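Local coordinates for abietadiene synthase, chloroplastic (Abies grandis, PDB 3S9V), which is a chloroplast enzyme of the terpene synthase family, predominantly helical and equipped with a metal-binding domain, at residues I477-L482 with C779-V784; D484-W489 with E502-I507. All coordinates share one frame; numbering follows the deposited sequence.

Contact 1. Residues I477-L482 with C779-V784; sequences IHQTEL and CLFQPV
The phenyl ring of F781 has Q479 NE2 at its edge, close to the ring plane and 4.3 Å from CD1, while CD2 of L482 comes in obliquely, 4.1 Å from CZ. One face has L780 CB over its centre, a contact within the 779-784 segment. The second flat group, the H478 imidazole, has CD2 of L780 set obliquely to it; the closest approach is to H478 CB, at 4.0 Å. Its polar end looks elsewhere, with NE2 hydrogen-bonded to the backbone O of F516.

One polar bond crosses this mostly apolar contact. Q479 reaches across with its chain extended beyond CG (chi2 175°), and its NE2 donates to L780 O at 3.0 Å. The donor lies in the carbonyl plane, but the bond is bent at the hydrogen (N-H...O 132°) and the oxygen is tilted out of the Q479 amide plane. The bond thus satisfies a main-chain oxygen in a wider pi-type turn late in helix 768-781. Deeper in, L482 CD2 stands 4.3 Å from L780 CD1, and the L482 side chain comes in nearly perpendicular to that of F781.

Beyond the turn, Q782 O accepts from Q475 of helix 461-491 and from R435 of helix 430-440. The arrangement is a helix-helix packing in the all-helical fold of terpene synthases, where the C-terminal helix and the tail that follows it are laid against the long helix 461-491.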
loop_
_atom_site.group_PDB
_atom_site.type_symbol
_atom_site.label_atom_id
_atom_site.label_comp_id
_atom_site.label_asym_id
_atom_site.label_seq_id
_atom_site.Cartn_x
_atom_site.Cartn_y
_atom_site.Cartn_z
ATOM N N ILE A 477 19.018 13.757 9.845
ATOM C CA ILE A 477 20.209 12.929 9.986
ATOM C C ILE A 477 20.852 12.687 8.616
ATOM O O ILE A 477 22.077 12.657 8.495
ATOM C CB ILE A 477 19.847 11.576 10.626
ATOM C CG1 ILE A 477 19.419 11.794 12.084
ATOM C CG2 ILE A 477 21.015 10.615 10.510
ATOM C CD1 ILE A 477 18.923 10.535 12.782
ATOM N N HIS A 478 20.014 12.527 7.592
ATOM C CA HIS A 478 20.475 12.294 6.221
ATOM C C HIS A 478 21.198 13.500 5.627
ATOM O O HIS A 478 22.140 13.338 4.855
ATOM C CB HIS A 478 19.292 11.901 5.315
ATOM C CG HIS A 478 18.809 10.495 5.520
ATOM N ND1 HIS A 478 17.704 9.985 4.875
ATOM C CD2 HIS A 478 19.290 9.486 6.289
ATOM C CE1 HIS A 478 17.523 8.727 5.237
ATOM N NE2 HIS A 478 18.473 8.400 6.094
ATOM N N GLN A 479 20.756 14.705 5.977
ATOM C CA GLN A 479 21.383 15.928 5.481
ATOM C C GLN A 479 22.792 16.065 6.041
ATOM O O GLN A 479 23.679 16.614 5.389
ATOM C CB GLN A 479 20.549 17.142 5.868
ATOM C CG GLN A 479 19.163 17.098 5.276
ATOM C CD GLN A 479 18.291 18.222 5.754
ATOM O OE1 GLN A 479 18.237 18.510 6.946
ATOM N NE2 GLN A 479 17.584 18.860 4.827
ATOM N N THR A 480 22.990 15.569 7.254
ATOM C CA THR A 480 24.299 15.607 7.891
ATOM C C THR A 480 25.206 14.644 7.129
ATOM O O THR A 480 26.261 15.036 6.624
ATOM C CB THR A 480 24.212 15.154 9.362
ATOM O OG1 THR A 480 23.415 16.087 10.099
ATOM C CG2 THR A 480 25.593 15.068 9.983
ATOM N N GLU A 481 24.781 13.385 7.044
ATOM C CA GLU A 481 25.548 12.359 6.342
ATOM C C GLU A 481 25.968 12.815 4.946
ATOM O O GLU A 481 27.100 12.570 4.504
ATOM C CB GLU A 481 24.726 11.075 6.226
ATOM C CG GLU A 481 24.393 10.431 7.568
ATOM C CD GLU A 481 23.578 9.145 7.435
ATOM O OE1 GLU A 481 23.258 8.537 8.479
ATOM O OE2 GLU A 481 23.258 8.742 6.296
ATOM N N LEU A 482 25.046 13.476 4.254
ATOM C CA LEU A 482 25.306 13.959 2.908
ATOM C C LEU A 482 26.485 14.924 2.904
ATOM O O LEU A 482 27.338 14.878 2.013
ATOM C CB LEU A 482 24.064 14.652 2.347
ATOM C CG LEU A 482 24.236 15.202 0.932
ATOM C CD1 LEU A 482 24.590 14.060 -0.000
ATOM C CD2 LEU A 482 22.967 15.902 0.479
ATOM N N CYS A 779 13.108 13.644 -0.810
ATOM C CA CYS A 779 13.699 12.741 0.158
ATOM C C CYS A 779 14.714 13.385 1.087
ATOM O O CYS A 779 14.747 13.084 2.282
ATOM C CB CYS A 779 14.351 11.560 -0.578
ATOM S SG CYS A 779 15.159 10.331 0.472
ATOM N N LEU A 780 15.527 14.288 0.551
ATOM C CA LEU A 780 16.579 14.897 1.359
ATOM C C LEU A 780 16.456 16.356 1.785
ATOM O O LEU A 780 17.048 16.745 2.787
ATOM C CB LEU A 780 17.927 14.722 0.649
ATOM C CG LEU A 780 18.347 13.320 0.200
ATOM C CD1 LEU A 780 19.672 13.414 -0.544
ATOM C CD2 LEU A 780 18.474 12.399 1.395
ATOM N N PHE A 781 15.705 17.170 1.052
ATOM C CA PHE A 781 15.635 18.581 1.412
ATOM C C PHE A 781 14.320 19.134 1.949
ATOM O O PHE A 781 14.274 19.643 3.067
ATOM C CB PHE A 781 16.121 19.419 0.228
ATOM C CG PHE A 781 17.492 19.029 -0.249
ATOM C CD1 PHE A 781 18.550 18.922 0.654
ATOM C CD2 PHE A 781 17.723 18.738 -1.587
ATOM C CE1 PHE A 781 19.818 18.524 0.232
ATOM C CE2 PHE A 781 18.988 18.342 -2.019
ATOM C CZ PHE A 781 20.038 18.234 -1.105
ATOM N N GLN A 782 13.261 19.043 1.155
ATOM C CA GLN A 782 11.951 19.538 1.559
ATOM C C GLN A 782 11.391 18.673 2.700
ATOM O O GLN A 782 11.157 17.477 2.519
ATOM C CB GLN A 782 11.006 19.486 0.356
ATOM C CG GLN A 782 9.823 20.426 0.431
ATOM C CD GLN A 782 9.913 21.536 -0.598
ATOM O OE1 GLN A 782 9.941 21.279 -1.803
ATOM N NE2 GLN A 782 9.967 22.780 -0.128
ATOM N N PRO A 783 11.192 19.257 3.895
ATOM C CA PRO A 783 10.652 18.445 4.991
ATOM C C PRO A 783 9.131 18.356 4.862
ATOM O O PRO A 783 8.525 19.126 4.114
ATOM C CB PRO A 783 11.074 19.217 6.246
ATOM C CG PRO A 783 12.227 20.053 5.781
ATOM C CD PRO A 783 11.760 20.503 4.424
ATOM N N VAL A 784 8.519 17.412 5.572
ATOM C CA VAL A 784 7.068 17.273 5.530
ATOM C C VAL A 784 6.442 18.101 6.652
ATOM O O VAL A 784 6.968 18.154 7.765
ATOM C CB VAL A 784 6.620 15.799 5.679
ATOM C CG1 VAL A 784 7.159 14.985 4.531
ATOM C CG2 VAL A 784 7.085 15.229 7.017
#

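Contact 2. Residues D484-W489 with E502-I507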
loop_
_atom_site.group_PDB
_atom_site.type_symbol
_atom_site.label_atom_id
_atom_site.label_comp_id
_atom_site.label_asym_id
_atom_site.label_seq_id
_atom_site.Cartn_x
_atom_site.Cartn_y
_atom_site.Cartn_z
ATOM N N ASP A 484 28.980 15.079 5.060
ATOM C CA ASP A 484 30.202 14.330 5.281
ATOM C C ASP A 484 30.633 13.464 4.098
ATOM O O ASP A 484 31.742 12.933 4.093
ATOM C CB ASP A 484 30.077 13.489 6.552
ATOM C CG ASP A 484 29.986 14.349 7.803
ATOM O OD1 ASP A 484 30.892 15.186 8.021
ATOM O OD2 ASP A 484 29.011 14.194 8.566
ATOM N N LEU A 485 29.765 13.314 3.101
ATOM C CA LEU A 485 30.131 12.540 1.918
ATOM C C LEU A 485 30.678 13.514 0.893
ATOM O O LEU A 485 31.547 13.176 0.091
ATOM C CB LEU A 485 28.926 11.796 1.329
ATOM C CG LEU A 485 28.610 10.448 1.973
ATOM C CD1 LEU A 485 27.333 9.915 1.397
ATOM C CD2 LEU A 485 29.755 9.470 1.732
ATOM N N ARG A 486 30.155 14.731 0.928
ATOM C CA ARG A 486 30.590 15.768 0.013
ATOM C C ARG A 486 31.992 16.237 0.382
ATOM O O ARG A 486 32.736 16.702 -0.475
ATOM C CB ARG A 486 29.620 16.944 0.048
ATOM C CG ARG A 486 28.345 16.721 -0.735
ATOM C CD ARG A 486 27.370 17.851 -0.470
ATOM N NE ARG A 486 26.169 17.751 -1.293
ATOM C CZ ARG A 486 25.075 18.482 -1.106
ATOM N NH1 ARG A 486 25.027 19.369 -0.119
ATOM N NH2 ARG A 486 24.029 18.331 -1.906
ATOM N N ARG A 487 32.349 16.115 1.658
ATOM C CA ARG A 487 33.682 16.518 2.101
ATOM C C ARG A 487 34.679 15.420 1.755
ATOM O O ARG A 487 35.857 15.691 1.532
ATOM C CB ARG A 487 33.704 16.786 3.606
ATOM C CG ARG A 487 32.855 17.968 4.016
ATOM C CD ARG A 487 33.059 18.340 5.476
ATOM N NE ARG A 487 32.129 19.391 5.876
ATOM C CZ ARG A 487 30.827 19.200 6.060
ATOM N NH1 ARG A 487 30.306 17.993 5.889
ATOM N NH2 ARG A 487 30.041 20.216 6.394
ATOM N N TRP A 488 34.197 14.182 1.716
ATOM C CA TRP A 488 35.032 13.040 1.372
ATOM C C TRP A 488 35.408 13.180 -0.097
ATOM O O TRP A 488 36.546 12.935 -0.486
ATOM C CB TRP A 488 34.266 11.732 1.594
ATOM C CG TRP A 488 34.793 10.569 0.789
ATOM C CD1 TRP A 488 35.930 9.845 1.030
ATOM C CD2 TRP A 488 34.241 10.055 -0.433
ATOM N NE1 TRP A 488 36.121 8.917 0.030
ATOM C CE2 TRP A 488 35.102 9.025 -0.881
ATOM C CE3 TRP A 488 33.104 10.365 -1.195
ATOM C CZ2 TRP A 488 34.861 8.307 -2.059
ATOM C CZ3 TRP A 488 32.863 9.648 -2.369
ATOM C CH2 TRP A 488 33.740 8.632 -2.788
ATOM N N TRP A 489 34.443 13.587 -0.912
ATOM C CA TRP A 489 34.689 13.752 -2.334
ATOM C C TRP A 489 35.732 14.829 -2.623
ATOM O O TRP A 489 36.571 14.662 -3.507
ATOM C CB TRP A 489 33.384 14.080 -3.052
ATOM C CG TRP A 489 33.553 14.424 -4.494
ATOM C CD1 TRP A 489 33.846 15.650 -5.009
ATOM C CD2 TRP A 489 33.430 13.536 -5.612
ATOM N NE1 TRP A 489 33.910 15.585 -6.382
ATOM C CE2 TRP A 489 33.659 14.299 -6.778
ATOM C CE3 TRP A 489 33.147 12.170 -5.743
ATOM C CZ2 TRP A 489 33.614 13.741 -8.061
ATOM C CZ3 TRP A 489 33.101 11.616 -7.017
ATOM C CH2 TRP A 489 33.332 12.403 -8.159
ATOM N N GLU A 502 30.804 14.687 -11.244
ATOM C CA GLU A 502 30.534 14.555 -9.815
ATOM C C GLU A 502 29.023 14.503 -9.572
ATOM O O GLU A 502 28.263 15.218 -10.231
ATOM C CB GLU A 502 31.154 15.742 -9.068
ATOM C CG GLU A 502 30.942 15.740 -7.562
ATOM C CD GLU A 502 29.583 16.273 -7.142
ATOM O OE1 GLU A 502 29.268 16.190 -5.935
ATOM O OE2 GLU A 502 28.835 16.779 -8.007
ATOM N N ARG A 503 28.593 13.660 -8.633
ATOM C CA ARG A 503 27.170 13.520 -8.319
ATOM C C ARG A 503 26.897 12.742 -7.031
ATOM O O ARG A 503 26.075 11.820 -7.007
ATOM C CB ARG A 503 26.450 12.854 -9.492
ATOM C CG ARG A 503 27.201 11.680 -10.091
ATOM C CD ARG A 503 26.517 11.195 -11.358
ATOM N NE ARG A 503 27.405 10.379 -12.181
ATOM C CZ ARG A 503 27.137 10.009 -13.428
ATOM N NH1 ARG A 503 26.000 10.379 -14.003
ATOM N NH2 ARG A 503 28.012 9.280 -14.107
ATOM N N VAL A 504 27.577 13.133 -5.959
ATOM C CA VAL A 504 27.428 12.481 -4.661
ATOM C C VAL A 504 25.990 12.515 -4.145
ATOM O O VAL A 504 25.501 11.530 -3.604
ATOM C CB VAL A 504 28.348 13.135 -3.600
ATOM C CG1 VAL A 504 28.106 12.506 -2.234
ATOM C CG2 VAL A 504 29.802 12.966 -4.004
ATOM N N THR A 505 25.326 13.655 -4.312
ATOM C CA THR A 505 23.946 13.826 -3.860
ATOM C C THR A 505 23.013 12.841 -4.541
ATOM O O THR A 505 22.242 12.137 -3.893
ATOM C CB THR A 505 23.427 15.243 -4.165
ATOM O OG1 THR A 505 24.258 16.212 -3.513
ATOM C CG2 THR A 505 21.997 15.398 -3.683
ATOM N N GLU A 506 23.084 12.819 -5.863
ATOM C CA GLU A 506 22.269 11.938 -6.682
ATOM C C GLU A 506 22.495 10.482 -6.273
ATOM O O GLU A 506 21.555 9.694 -6.203
ATOM C CB GLU A 506 22.647 12.163 -8.146
ATOM C CG GLU A 506 21.844 11.424 -9.187
ATOM C CD GLU A 506 22.229 11.876 -10.588
ATOM O OE1 GLU A 506 22.016 13.069 -10.899
ATOM O OE2 GLU A 506 22.754 11.051 -11.370
ATOM N N ILE A 507 23.746 10.141 -5.983
ATOM C CA ILE A 507 24.106 8.786 -5.580
ATOM C C ILE A 507 23.724 8.469 -4.135
ATOM O O ILE A 507 23.341 7.340 -3.820
ATOM C CB ILE A 507 25.617 8.543 -5.759
ATOM C CG1 ILE A 507 25.956 8.491 -7.249
ATOM C CG2 ILE A 507 26.033 7.249 -5.070
ATOM C CD1 ILE A 507 27.424 8.244 -7.531
#
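V504 meets both L485 and W489, dividing its two methyls between them. CG1, anti to the backbone N (chi1 176°), touches L485 CB at 3.7 Å; CG2 lies 3.9 Å from W489 CE3, approaching the indole obliquely. The V504 and W489 side chains lie side by side but run opposite ways. Over one indole face, toward the margin of the ring system, lies CG of E502, although the modelled spacing is too short for carbons, which leaves the exact placement of the two groups doubtful.

The polar half of the contact is R486 with T505. From an extended chain, NH2 donates to T505 OG1 at 2.7 Å in a fairly straight hydrogen bond (N-H...O 162°), with the oxygen nearly in the guanidinium plane; NE adds a weak, bent bond to the same atom at 3.3 Å. The hydroxyl therefore sits at the edge of the guanidinium between two donors.

A second shell positions these groups. R486 NH1 has a weak bond to Q483 OE1, and F781 of helix 768-781 packs on the arginine. W489 N is tied to L485 O, setting both residues one helical turn apart, and T528 and N532 of helix 521-541 touch L485 and W489. OE1 of E502 makes a weak bond, 3.5 Å, to V504 N in the first turn of helix 504-514.

With T505 OG1 accepting from R486, a neutral oxygen meets a cationic group. The E502 carboxylate, not in contact with that arginine, would probably add long-range attraction and favourable charge at the helix start.

Following the chain, helix 461-491 supplies first 477-482 and then 484-489, so a single long helix serves both contacts. The chain soon turns back: 502-507, at the start of helix 504-514, completes contact 2 after only 12 intervening residues. Contact 1 waits until 779-784, after 296 residues of mostly helix, so the short loop of contact 2 lies wholly within its long one and the two do not cross. They adjoin in space, L482 CD1 packing on T505 CA at 3.9 Å. A local helical hairpin and the returning C-terminal helix thus both pack against helix 461-491.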